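Long-range contacts in gdp-l-fucose synthetase (Naegleria fowleri, PDB 6AQZ), which probably catalyses the NADPH-dependent last step of GDP-L-fucose synthesis, the epimerisation and reduction of GDP-4-keto-6-deoxy-D-mannose, and binds NADP in a Rossmann-type domain: residues V26-G31 with E74-T79; C115-G120 with C183-V188; K38-I43 with R245-T250; F194-N199 with Y239-A244. All blocks are in the same frame, centred on the assembly; numbering follows the deposited sequence.

Contact 1: residues V26-G31 with E74-T79. With NAP (NADP nicotinamide-adenine-dinucleotide phosphate), chain G.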
# COMPACT_ATOMS: atom_id res chain seq x y z
N VAL A 26 9.39 27.00 12.77
CA VAL A 26 10.39 25.96 12.76
C VAL A 26 10.02 25.07 11.59
O VAL A 26 8.90 24.55 11.55
CB VAL A 26 10.41 25.16 14.08
CG1 VAL A 26 11.54 24.16 14.10
CG2 VAL A 26 10.45 26.08 15.29
N ILE A 27 10.94 24.89 10.65
CA ILE A 27 10.68 24.08 9.47
C ILE A 27 11.61 22.88 9.53
O ILE A 27 12.83 23.04 9.41
CB ILE A 27 10.88 24.85 8.16
CG1 ILE A 27 10.05 26.13 8.11
CG2 ILE A 27 10.54 23.94 6.98
CD1 ILE A 27 10.77 27.39 8.69
N LEU A 28 11.03 21.69 9.65
CA LEU A 28 11.77 20.44 9.72
C LEU A 28 11.85 19.81 8.34
O LEU A 28 10.82 19.61 7.68
CB LEU A 28 11.08 19.49 10.70
CG LEU A 28 11.86 18.31 11.27
CD1 LEU A 28 13.11 18.76 12.03
CD2 LEU A 28 10.94 17.44 12.16
N VAL A 29 13.07 19.52 7.88
CA VAL A 29 13.29 18.93 6.56
C VAL A 29 13.90 17.55 6.80
O VAL A 29 15.09 17.44 7.12
CB VAL A 29 14.19 19.80 5.67
CG1 VAL A 29 14.37 19.17 4.28
CG2 VAL A 29 13.65 21.21 5.53
N THR A 30 13.10 16.49 6.64
CA THR A 30 13.68 15.16 6.65
C THR A 30 14.37 14.93 5.32
O THR A 30 13.96 15.49 4.29
CB THR A 30 12.63 14.06 6.88
OG1 THR A 30 11.93 13.80 5.65
CG2 THR A 30 11.63 14.46 7.99
N GLY A 31 15.41 14.10 5.34
CA GLY A 31 16.20 13.92 4.13
C GLY A 31 16.83 15.20 3.63
O GLY A 31 17.02 15.37 2.42
N GLU A 74 9.80 16.35 19.20
CA GLU A 74 9.77 16.84 20.57
C GLU A 74 10.79 17.94 20.76
O GLU A 74 10.53 18.92 21.47
CB GLU A 74 10.02 15.70 21.57
CG GLU A 74 9.03 14.55 21.48
CD GLU A 74 9.18 13.51 22.59
OE1 GLU A 74 9.84 13.81 23.60
OE2 GLU A 74 8.64 12.39 22.45
N LYS A 75 11.95 17.83 20.09
CA LYS A 75 13.04 18.78 20.30
C LYS A 75 12.78 20.12 19.62
O LYS A 75 12.96 21.17 20.23
CB LYS A 75 14.35 18.18 19.80
CG LYS A 75 15.55 19.14 19.87
CD LYS A 75 16.80 18.39 20.29
CE LYS A 75 18.04 19.28 20.29
NZ LYS A 75 18.68 19.32 18.95
N TYR A 76 12.37 20.10 18.35
CA TYR A 76 12.26 21.32 17.55
C TYR A 76 10.84 21.86 17.45
O TYR A 76 10.67 23.04 17.12
CB TYR A 76 12.81 21.08 16.13
CG TYR A 76 14.28 20.70 16.11
CD1 TYR A 76 15.26 21.63 16.42
CD2 TYR A 76 14.68 19.41 15.79
CE1 TYR A 76 16.61 21.29 16.43
CE2 TYR A 76 16.03 19.06 15.78
CZ TYR A 76 16.99 20.01 16.11
OH TYR A 76 18.32 19.69 16.10
N ARG A 77 9.81 21.03 17.72
CA ARG A 77 8.40 21.42 17.62
C ARG A 77 8.13 22.21 16.35
O ARG A 77 7.84 23.41 16.43
CB ARG A 77 7.97 22.24 18.84
CG ARG A 77 8.15 21.58 20.20
CD ARG A 77 7.23 20.37 20.40
NE ARG A 77 7.56 19.65 21.64
CZ ARG A 77 6.74 19.46 22.66
NH1 ARG A 77 5.48 19.90 22.61
NH2 ARG A 77 7.17 18.79 23.73
N PRO A 78 8.22 21.61 15.16
CA PRO A 78 8.10 22.39 13.93
C PRO A 78 6.67 22.85 13.68
O PRO A 78 5.71 22.19 14.09
CB PRO A 78 8.54 21.41 12.85
CG PRO A 78 8.10 20.10 13.40
CD PRO A 78 8.39 20.18 14.88
N THR A 79 6.54 23.97 12.94
CA THR A 79 5.28 24.42 12.36
C THR A 79 5.09 23.97 10.92
O THR A 79 3.97 23.99 10.42
CB THR A 79 5.13 25.95 12.42
OG1 THR A 79 6.27 26.59 11.83
CG2 THR A 79 4.96 26.43 13.86
PA NAP G . 19.08 11.30 -1.67
O1A NAP G . 19.41 9.84 -1.79
O2A NAP G . 19.89 12.36 -2.36
O5B NAP G . 18.97 11.76 -0.09
C5B NAP G . 17.93 11.04 0.48
C4B NAP G . 17.80 11.54 1.94
O4B NAP G . 17.06 10.59 2.75
C3B NAP G . 19.21 11.79 2.61
O3B NAP G . 19.15 12.91 3.44
C2B NAP G . 19.33 10.58 3.55
O2B NAP G . 19.98 10.83 4.68
C1B NAP G . 17.80 10.48 3.96
N9A NAP G . 17.49 9.20 4.60
C8A NAP G . 17.45 7.96 4.01
N7A NAP G . 17.13 6.97 4.87
C5A NAP G . 16.97 7.62 6.08
C6A NAP G . 16.64 7.13 7.35
N6A NAP G . 16.40 5.77 7.54
N1A NAP G . 16.51 7.97 8.41
C2A NAP G . 16.75 9.28 8.12
N3A NAP G . 17.09 9.89 6.96
C4A NAP G . 17.18 9.01 5.94
O3 NAP G . 17.52 11.26 -2.26
PN NAP G . 17.09 12.59 -3.04
O1N NAP G . 17.27 13.83 -2.25
O2N NAP G . 17.36 12.52 -4.53
O5D NAP G . 15.35 12.47 -3.08
C5D NAP G . 14.76 12.79 -1.89
C4D NAP G . 13.28 12.71 -2.19
O4D NAP G . 13.08 13.12 -3.55
C3D NAP G . 12.84 11.17 -2.11
O3D NAP G . 11.61 11.07 -1.49
C2D NAP G . 12.77 10.76 -3.60
O2D NAP G . 11.78 9.85 -3.89
C1D NAP G . 12.37 12.11 -4.25
N1N NAP G . 12.69 12.10 -5.71
C2N NAP G . 14.00 12.19 -6.19
C3N NAP G . 14.25 12.14 -7.54
C7N NAP G . 15.66 12.23 -8.04
O7N NAP G . 15.96 12.10 -9.24
N7N NAP G . 16.69 12.46 -7.12
C4N NAP G . 13.17 11.98 -8.55
C5N NAP G . 11.81 11.87 -7.94
C6N NAP G . 11.62 11.93 -6.63
P2B NAP G . 21.82 10.55 4.67
O1X NAP G . 22.22 11.65 3.74
O2X NAP G . 22.12 10.75 6.15
O3X NAP G . 21.86 9.14 4.14
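Val26, at the start of strand 26-30, packs its side chain against the backbone that leaves helix 66-76. With CG1 anti to the backbone N (chi1 -175°) and CG2 beside it, the two methyls both rest against the carbonyl oxygen of Tyr76; CG1 lies 3.3 Å from Tyr76 O and 3.9 Å from Tyr76 CB. The backbone of the same valine pairs with Thr79. Thr79 N donates to Val26 O at 2.8 Å, in the carbonyl plane but somewhat bent, with an N-H...O angle of 138°. In return Val26 N donates to Thr79 OG1 at 3.3 Å, a longer bond; the hydroxyl's stronger partner is Asp25 OD1, just before the strand.

Leu28 is the second centre, set between Pro78 and Tyr76. Leu28 CB lies 3.8 Å from Pro78 CB, and Leu28 CD2 touches Pro78 CG. The other leucine methyl, CD1, reaches Tyr76 CD2 at 4.1 Å, where the two side chains cross at about a right angle. One face of the tyrosine ring is covered by the aliphatic part of Lys75, whose CG sits over its centre, and the ring also touches Lys52 and Val54 of strand 52-55.

Between the two elements Arg77 takes a positive phi, which turns the chain out of the helix and brings Pro78 and Thr79 alongside Val26. The chemistry is thus split: apolar side chains of Val26 and Leu28 pack on the helix end and on the backbone that leaves it, while two backbone N-H groups, one given to a carbonyl and one to a hydroxyl, align the chain just before parallel strand 80-83 begins beside strand 26-30.

Contact 2: residues C115-G120 with C183-V188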
# COMPACT_ATOMS: atom_id res chain seq x y z
N CYS A 115 3.85 11.73 13.23
CA CYS A 115 4.43 12.80 14.03
C CYS A 115 3.94 14.16 13.58
O CYS A 115 3.74 15.07 14.39
CB CYS A 115 5.95 12.75 13.97
SG CYS A 115 6.66 11.49 14.98
N CYS A 116 3.77 14.35 12.27
CA CYS A 116 3.31 15.64 11.78
C CYS A 116 1.95 15.97 12.35
O CYS A 116 1.69 17.12 12.75
CB CYS A 116 3.27 15.66 10.26
SG CYS A 116 4.88 15.75 9.55
N TYR A 117 1.07 14.98 12.40
CA TYR A 117 -0.27 15.21 12.91
C TYR A 117 -0.26 15.41 14.42
O TYR A 117 -0.82 16.39 14.94
CB TYR A 117 -1.17 14.04 12.53
CG TYR A 117 -2.59 14.37 12.81
CD1 TYR A 117 -3.30 15.19 11.95
CD2 TYR A 117 -3.22 13.92 13.97
CE1 TYR A 117 -4.63 15.53 12.22
CE2 TYR A 117 -4.54 14.24 14.25
CZ TYR A 117 -5.24 15.06 13.37
OH TYR A 117 -6.54 15.39 13.63
N ASP A 118 0.41 14.51 15.15
CA ASP A 118 0.36 14.57 16.61
C ASP A 118 0.96 15.86 17.15
O ASP A 118 0.52 16.36 18.19
CB ASP A 118 1.07 13.36 17.23
CG ASP A 118 0.32 12.06 17.02
OD1 ASP A 118 -0.82 12.07 16.52
OD2 ASP A 118 0.88 11.00 17.38
N PHE A 119 1.98 16.39 16.50
CA PHE A 119 2.63 17.61 16.95
C PHE A 119 2.08 18.85 16.29
O PHE A 119 2.65 19.94 16.46
CB PHE A 119 4.14 17.51 16.71
CG PHE A 119 4.86 16.63 17.69
CD1 PHE A 119 4.89 15.26 17.51
CD2 PHE A 119 5.50 17.18 18.79
CE1 PHE A 119 5.56 14.46 18.41
CE2 PHE A 119 6.16 16.37 19.69
CZ PHE A 119 6.19 15.01 19.49
N GLY A 120 0.97 18.73 15.57
CA GLY A 120 0.27 19.88 15.02
C GLY A 120 1.00 20.70 13.97
O GLY A 120 0.86 21.93 13.94
N CYS A 183 -4.29 21.11 9.97
CA CYS A 183 -3.16 20.35 9.44
C CYS A 183 -3.44 20.04 7.98
O CYS A 183 -4.46 19.41 7.67
CB CYS A 183 -2.95 19.05 10.21
SG CYS A 183 -2.37 19.29 11.85
N LEU A 184 -2.54 20.46 7.10
CA LEU A 184 -2.65 20.15 5.69
C LEU A 184 -1.48 19.24 5.30
O LEU A 184 -0.33 19.49 5.67
CB LEU A 184 -2.67 21.42 4.84
CG LEU A 184 -2.82 21.17 3.32
CD1 LEU A 184 -4.04 20.30 3.01
CD2 LEU A 184 -2.85 22.47 2.53
N PHE A 185 -1.81 18.19 4.56
CA PHE A 185 -0.85 17.24 4.01
C PHE A 185 -0.98 17.28 2.50
O PHE A 185 -2.08 17.11 1.97
CB PHE A 185 -1.10 15.82 4.53
CG PHE A 185 -0.79 15.64 5.99
CD1 PHE A 185 -1.68 16.05 6.96
CD2 PHE A 185 0.40 15.05 6.39
CE1 PHE A 185 -1.38 15.90 8.28
CE2 PHE A 185 0.70 14.89 7.73
CZ PHE A 185 -0.18 15.30 8.68
N THR A 186 0.12 17.52 1.80
CA THR A 186 0.11 17.41 0.35
C THR A 186 1.47 16.88 -0.10
O THR A 186 2.28 16.44 0.72
CB THR A 186 -0.28 18.75 -0.29
OG1 THR A 186 -0.40 18.57 -1.70
CG2 THR A 186 0.76 19.82 0.01
N SER A 187 1.71 16.87 -1.41
CA SER A 187 2.92 16.25 -1.90
C SER A 187 3.26 16.82 -3.27
O SER A 187 2.40 17.38 -3.95
CB SER A 187 2.77 14.74 -2.01
OG SER A 187 1.83 14.49 -3.03
N VAL A 188 4.51 16.63 -3.66
CA VAL A 188 5.00 17.02 -4.97
C VAL A 188 5.53 15.79 -5.66
O VAL A 188 5.95 14.82 -5.02
CB VAL A 188 6.12 18.10 -4.91
CG1 VAL A 188 5.63 19.33 -4.23
CG2 VAL A 188 7.37 17.53 -4.23
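Phe185 points its ring from strand 184-194 at the last turn of helix 98-118, and this is the close part of the contact. The far end of the ring does the touching: Phe185 CE2 lies 3.7 Å from Cys116 CB, and CZ meets both that carbon and, at 3.9 Å, the backbone N of Tyr117, which stands at the ring edge near its plane. Phe185 CG is anti to its own carbonyl carbon (chi1 -69°), a setting that sends the ring toward the helix. Thr124 of strand 123-127 touches both Phe185 and Cys116.

Toward the partly exposed end the fit is looser. Cys183 SG approaches the Tyr117 ring obliquely, 5.0 Å from its centroid, in a sulfur-aromatic contact, and lies 4.2 Å from Gly120 CA. The tyrosine ring also meets Tyr172 of helix 156-179 and forms a cation-pi pair with Lys181 just after it.

Gly120, with positive phi, is the C-prime residue of a Schellman motif: its N bonds to Tyr117 O, and Val121 N returns to Cys116 O. The helix therefore stops beside Cys183 and the chain turns into strand 123-127, the helix-on-sheet layering of a Rossmann fold.

Contact 3: residues K38-I43 with R245-T250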
# COMPACT_ATOMS: atom_id res chain seq x y z
N LYS A 38 19.61 19.49 0.00
CA LYS A 38 20.67 20.50 -0.07
C LYS A 38 20.27 21.64 -0.99
O LYS A 38 20.67 22.79 -0.77
CB LYS A 38 21.98 19.87 -0.56
CG LYS A 38 22.56 18.83 0.41
CD LYS A 38 22.97 19.42 1.75
CE LYS A 38 24.37 19.99 1.67
NZ LYS A 38 24.84 20.42 3.01
N ALA A 39 19.49 21.35 -2.04
CA ALA A 39 19.00 22.42 -2.90
C ALA A 39 18.06 23.35 -2.14
O ALA A 39 18.19 24.58 -2.21
CB ALA A 39 18.32 21.81 -4.12
N VAL A 40 17.14 22.78 -1.35
CA VAL A 40 16.27 23.61 -0.52
C VAL A 40 17.11 24.47 0.43
O VAL A 40 16.86 25.67 0.59
CB VAL A 40 15.24 22.74 0.23
CG1 VAL A 40 14.47 23.58 1.24
CG2 VAL A 40 14.29 22.08 -0.75
N GLU A 41 18.12 23.86 1.05
CA GLU A 41 18.98 24.61 1.97
C GLU A 41 19.70 25.76 1.26
O GLU A 41 19.88 26.84 1.84
CB GLU A 41 20.00 23.66 2.61
CG GLU A 41 20.95 24.34 3.59
CD GLU A 41 22.02 23.41 4.13
OE1 GLU A 41 22.40 22.43 3.44
OE2 GLU A 41 22.46 23.65 5.27
N HIS A 42 20.11 25.54 0.01
CA HIS A 42 20.76 26.59 -0.76
C HIS A 42 19.79 27.74 -1.07
O HIS A 42 20.13 28.91 -0.92
CB HIS A 42 21.34 25.98 -2.03
CG HIS A 42 21.90 26.99 -2.99
ND1 HIS A 42 21.30 27.29 -4.19
CD2 HIS A 42 23.00 27.77 -2.91
CE1 HIS A 42 22.00 28.22 -4.82
NE2 HIS A 42 23.04 28.52 -4.06
N ILE A 43 18.57 27.42 -1.53
CA ILE A 43 17.61 28.48 -1.83
C ILE A 43 17.22 29.24 -0.57
O ILE A 43 17.19 30.47 -0.55
CB ILE A 43 16.37 27.88 -2.53
CG1 ILE A 43 16.77 27.31 -3.89
CG2 ILE A 43 15.25 28.94 -2.65
CD1 ILE A 43 17.49 28.33 -4.75
N ARG A 245 12.94 25.71 -5.56
CA ARG A 245 12.09 26.90 -5.63
C ARG A 245 10.63 26.53 -5.86
O ARG A 245 9.72 27.11 -5.25
CB ARG A 245 12.60 27.85 -6.72
CG ARG A 245 13.93 28.53 -6.39
CD ARG A 245 14.26 29.64 -7.38
NE ARG A 245 14.59 29.11 -8.69
CZ ARG A 245 13.98 29.41 -9.83
NH1 ARG A 245 12.96 30.27 -9.85
NH2 ARG A 245 14.40 28.84 -10.95
N MET A 246 10.38 25.55 -6.74
CA MET A 246 9.03 25.06 -6.96
C MET A 246 8.47 24.43 -5.69
O MET A 246 7.29 24.62 -5.36
CB MET A 246 9.03 24.03 -8.09
CG MET A 246 9.61 24.58 -9.35
SD MET A 246 9.98 23.33 -10.58
CE MET A 246 8.38 23.11 -11.35
N LEU A 247 9.31 23.69 -4.96
CA LEU A 247 8.85 23.12 -3.70
C LEU A 247 8.54 24.22 -2.70
O LEU A 247 7.54 24.14 -1.97
CB LEU A 247 9.90 22.15 -3.14
CG LEU A 247 9.76 21.52 -1.75
CD1 LEU A 247 8.47 20.66 -1.61
CD2 LEU A 247 10.95 20.65 -1.47
N LEU A 248 9.39 25.25 -2.63
CA LEU A 248 9.14 26.33 -1.68
C LEU A 248 7.89 27.13 -2.05
O LEU A 248 7.10 27.48 -1.17
CB LEU A 248 10.37 27.23 -1.57
CG LEU A 248 11.48 26.48 -0.82
CD1 LEU A 248 12.80 27.24 -0.88
CD2 LEU A 248 11.08 26.15 0.61
N TRP A 249 7.68 27.40 -3.34
CA TRP A 249 6.41 27.99 -3.76
C TRP A 249 5.23 27.13 -3.30
O TRP A 249 4.22 27.65 -2.80
CB TRP A 249 6.40 28.16 -5.28
CG TRP A 249 5.10 28.63 -5.79
CD1 TRP A 249 4.72 29.92 -6.02
CD2 TRP A 249 3.97 27.81 -6.13
NE1 TRP A 249 3.42 29.96 -6.48
CE2 TRP A 249 2.94 28.68 -6.57
CE3 TRP A 249 3.73 26.43 -6.11
CZ2 TRP A 249 1.69 28.21 -6.99
CZ3 TRP A 249 2.47 25.96 -6.52
CH2 TRP A 249 1.48 26.85 -6.95
N THR A 250 5.35 25.81 -3.43
CA THR A 250 4.28 24.90 -3.01
C THR A 250 3.97 25.05 -1.53
O THR A 250 2.81 25.18 -1.14
CB THR A 250 4.67 23.46 -3.37
OG1 THR A 250 4.79 23.33 -4.80
CG2 THR A 250 3.64 22.43 -2.87
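Ile43 and Leu248 run past one another in opposite directions where helix 35-46 meets helix 240-253, bringing Ile43 CG2 within 3.5 Å of Leu248 CD1. That branch methyl is anti to the isoleucine backbone N, while CG1 turns off beside the N (chi1 -65°) and carries CD1 to Arg245. There the two side chains cross at about a right angle, with Ile43 CD1 3.9 Å from Arg245 CG. Only the aliphatic root of the arginine is used in this contact; beyond it the chain bends at chi3, and the guanidinium forms a salt bridge with Asp242 and bonds to Gln317 O.

The segment axes cross at -74° and come within 9.9 Å of each other. Helix 35-46 directly follows strand 26-30 and the glycine-rich turn at the NADP site, so it is the first helix of the Rossmann fold, and helix 240-253 packs across it.

One turn back toward the start of helix 35-46, Val40 divides its two methyls between neighbouring leucines. CG2 meets Leu247 CD2 at 3.7 Å, again with the side chains roughly perpendicular, and CG1 faces Leu248 CD2 at a looser 4.3 Å. Phe55 of strand 52-55 also touches Val40, and Trp53 touches Leu248.

Contact 4: residues F194-N199 with Y239-A244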
# COMPACT_ATOMS: atom_id res chain seq x y z
N PHE A 194 18.69 16.65 -10.92
CA PHE A 194 20.15 16.61 -10.95
C PHE A 194 20.71 17.84 -10.26
O PHE A 194 20.03 18.86 -10.10
CB PHE A 194 20.69 16.52 -12.39
CG PHE A 194 20.43 17.75 -13.21
CD1 PHE A 194 19.17 17.97 -13.79
CD2 PHE A 194 21.42 18.73 -13.37
CE1 PHE A 194 18.93 19.11 -14.54
CE2 PHE A 194 21.18 19.89 -14.10
CZ PHE A 194 19.94 20.07 -14.70
N GLY A 195 21.96 17.73 -9.84
CA GLY A 195 22.62 18.86 -9.25
C GLY A 195 23.64 18.49 -8.20
O GLY A 195 24.02 17.32 -8.03
N PRO A 196 24.10 19.50 -7.47
CA PRO A 196 25.13 19.27 -6.47
C PRO A 196 24.62 18.39 -5.34
O PRO A 196 23.42 18.33 -5.06
CB PRO A 196 25.50 20.68 -5.98
CG PRO A 196 24.47 21.58 -6.47
CD PRO A 196 23.84 20.93 -7.69
N HIS A 197 25.56 17.70 -4.69
CA HIS A 197 25.30 16.78 -3.58
C HIS A 197 24.50 15.55 -3.99
O HIS A 197 23.96 14.86 -3.13
CB HIS A 197 24.62 17.50 -2.42
CG HIS A 197 25.43 18.61 -1.85
ND1 HIS A 197 26.46 18.40 -0.96
CD2 HIS A 197 25.37 19.95 -2.04
CE1 HIS A 197 26.99 19.56 -0.62
NE2 HIS A 197 26.34 20.52 -1.26
N ASP A 198 24.46 15.26 -5.29
CA ASP A 198 23.85 14.06 -5.84
C ASP A 198 24.67 12.83 -5.47
O ASP A 198 25.70 12.91 -4.79
CB ASP A 198 23.74 14.19 -7.35
CG ASP A 198 22.56 13.43 -7.93
OD1 ASP A 198 22.09 12.48 -7.27
OD2 ASP A 198 22.14 13.77 -9.06
N ASN A 199 24.19 11.67 -5.89
CA ASN A 199 24.92 10.41 -5.76
C ASN A 199 25.56 10.11 -7.12
O ASN A 199 24.86 9.75 -8.07
CB ASN A 199 24.01 9.27 -5.31
CG ASN A 199 24.76 7.98 -5.14
OD1 ASN A 199 25.98 7.91 -5.35
ND2 ASN A 199 24.07 6.95 -4.71
N TYR A 239 16.57 20.71 -12.73
CA TYR A 239 17.64 21.16 -11.85
C TYR A 239 17.16 21.23 -10.41
O TYR A 239 16.12 21.83 -10.12
CB TYR A 239 18.13 22.55 -12.30
CG TYR A 239 19.39 23.06 -11.64
CD1 TYR A 239 20.38 22.19 -11.19
CD2 TYR A 239 19.62 24.43 -11.51
CE1 TYR A 239 21.54 22.67 -10.60
CE2 TYR A 239 20.79 24.93 -10.93
CZ TYR A 239 21.75 24.04 -10.48
OH TYR A 239 22.90 24.51 -9.89
N SER A 240 17.94 20.66 -9.50
CA SER A 240 17.51 20.61 -8.11
C SER A 240 17.26 21.99 -7.52
O SER A 240 16.34 22.14 -6.70
CB SER A 240 18.54 19.83 -7.29
OG SER A 240 19.77 20.52 -7.27
N HIS A 241 18.04 23.01 -7.89
CA HIS A 241 17.74 24.34 -7.36
C HIS A 241 16.39 24.86 -7.85
O HIS A 241 15.63 25.48 -7.09
CB HIS A 241 18.86 25.32 -7.71
CG HIS A 241 20.16 25.02 -7.05
ND1 HIS A 241 21.29 25.78 -7.24
CD2 HIS A 241 20.51 24.03 -6.19
CE1 HIS A 241 22.28 25.28 -6.53
NE2 HIS A 241 21.84 24.21 -5.89
N ASP A 242 16.05 24.59 -9.12
CA ASP A 242 14.72 24.92 -9.61
C ASP A 242 13.64 24.13 -8.87
O ASP A 242 12.62 24.69 -8.45
CB ASP A 242 14.64 24.66 -11.11
CG ASP A 242 15.43 25.63 -11.91
OD1 ASP A 242 15.94 26.63 -11.36
OD2 ASP A 242 15.53 25.38 -13.13
N ALA A 243 13.86 22.82 -8.68
CA ALA A 243 12.89 22.01 -7.94
C ALA A 243 12.69 22.55 -6.53
O ALA A 243 11.56 22.56 -6.01
CB ALA A 243 13.34 20.55 -7.88
N ALA A 244 13.78 23.02 -5.90
CA ALA A 244 13.70 23.59 -4.56
C ALA A 244 12.84 24.86 -4.53
O ALA A 244 12.13 25.11 -3.54
CB ALA A 244 15.11 23.88 -4.03
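The carbonyl oxygen of Phe194 is gripped by Ser240. The backbone N of Ser240 donates to Phe194 O at 2.8 Å, almost in line with the carbonyl bond and with an N-H...O angle of 154°. Ser240 OG adds a weak bond to the same oxygen at 3.3 Å; chi1 of 65° sets the hydroxyl between its backbone N and carbonyl carbon, on the side of the loop.

Beside this anchor the Phe194 ring presents one face to Tyr239, whose CA stands over it, offset toward the rim, in a CH-pi contact 4.0 Å from the centroid. The two rings are near parallel, with planes at 29°, but slid so far apart that they barely overlap; Phe194 CE2 and Tyr239 CD1 still meet at 3.8 Å. The edge of the tyrosine ring is turned to Phe194 O and Gly195 CA. Gly195 CA also lies 3.8 Å from Ser240 OG. Pro196 then sets CD against Tyr239 CE1 at 4.1 Å and CG near His241 NE2 at 3.8 Å.

Phe194 and Tyr239 form a parallel bridge at the ends of strands 184-194 and 234-239, with Tyr239 as N-cap residue of helix 240-253. Helix 321-335 packs against both aromatic side chains and Pro196, Glu327 taking the Tyr239 hydroxyl, while Ala39 of helix 35-46 touches Ser240.

How the contacts relate
Contacts 3 and 4 share helix 240-253 and lie about 10 Å apart between centres; His42 ND1 approaches His241 CE1 at 3.2 Å in a ring stack, and Val40 N meets Ala244 CB at 3.5 Å. Contacts 1 and 2, centres about 11 Å apart, both pack helix ends on the main sheet and touch where Glu74 CG packs on Phe119 CZ at 3.5 Å. Contact 2 meets contact 3 through Val188 CG1 and Thr250 CG2, 3.9 Å apart. Strand 26-30 leads to helix 35-46, joining contacts 1 and 3 along the chain. NADP touches Gly31 of contact 1 and lies about 7 Å from the Phe194 side chain, about 8 Å from that of Leu247 and about 14 Å from that of Cys116.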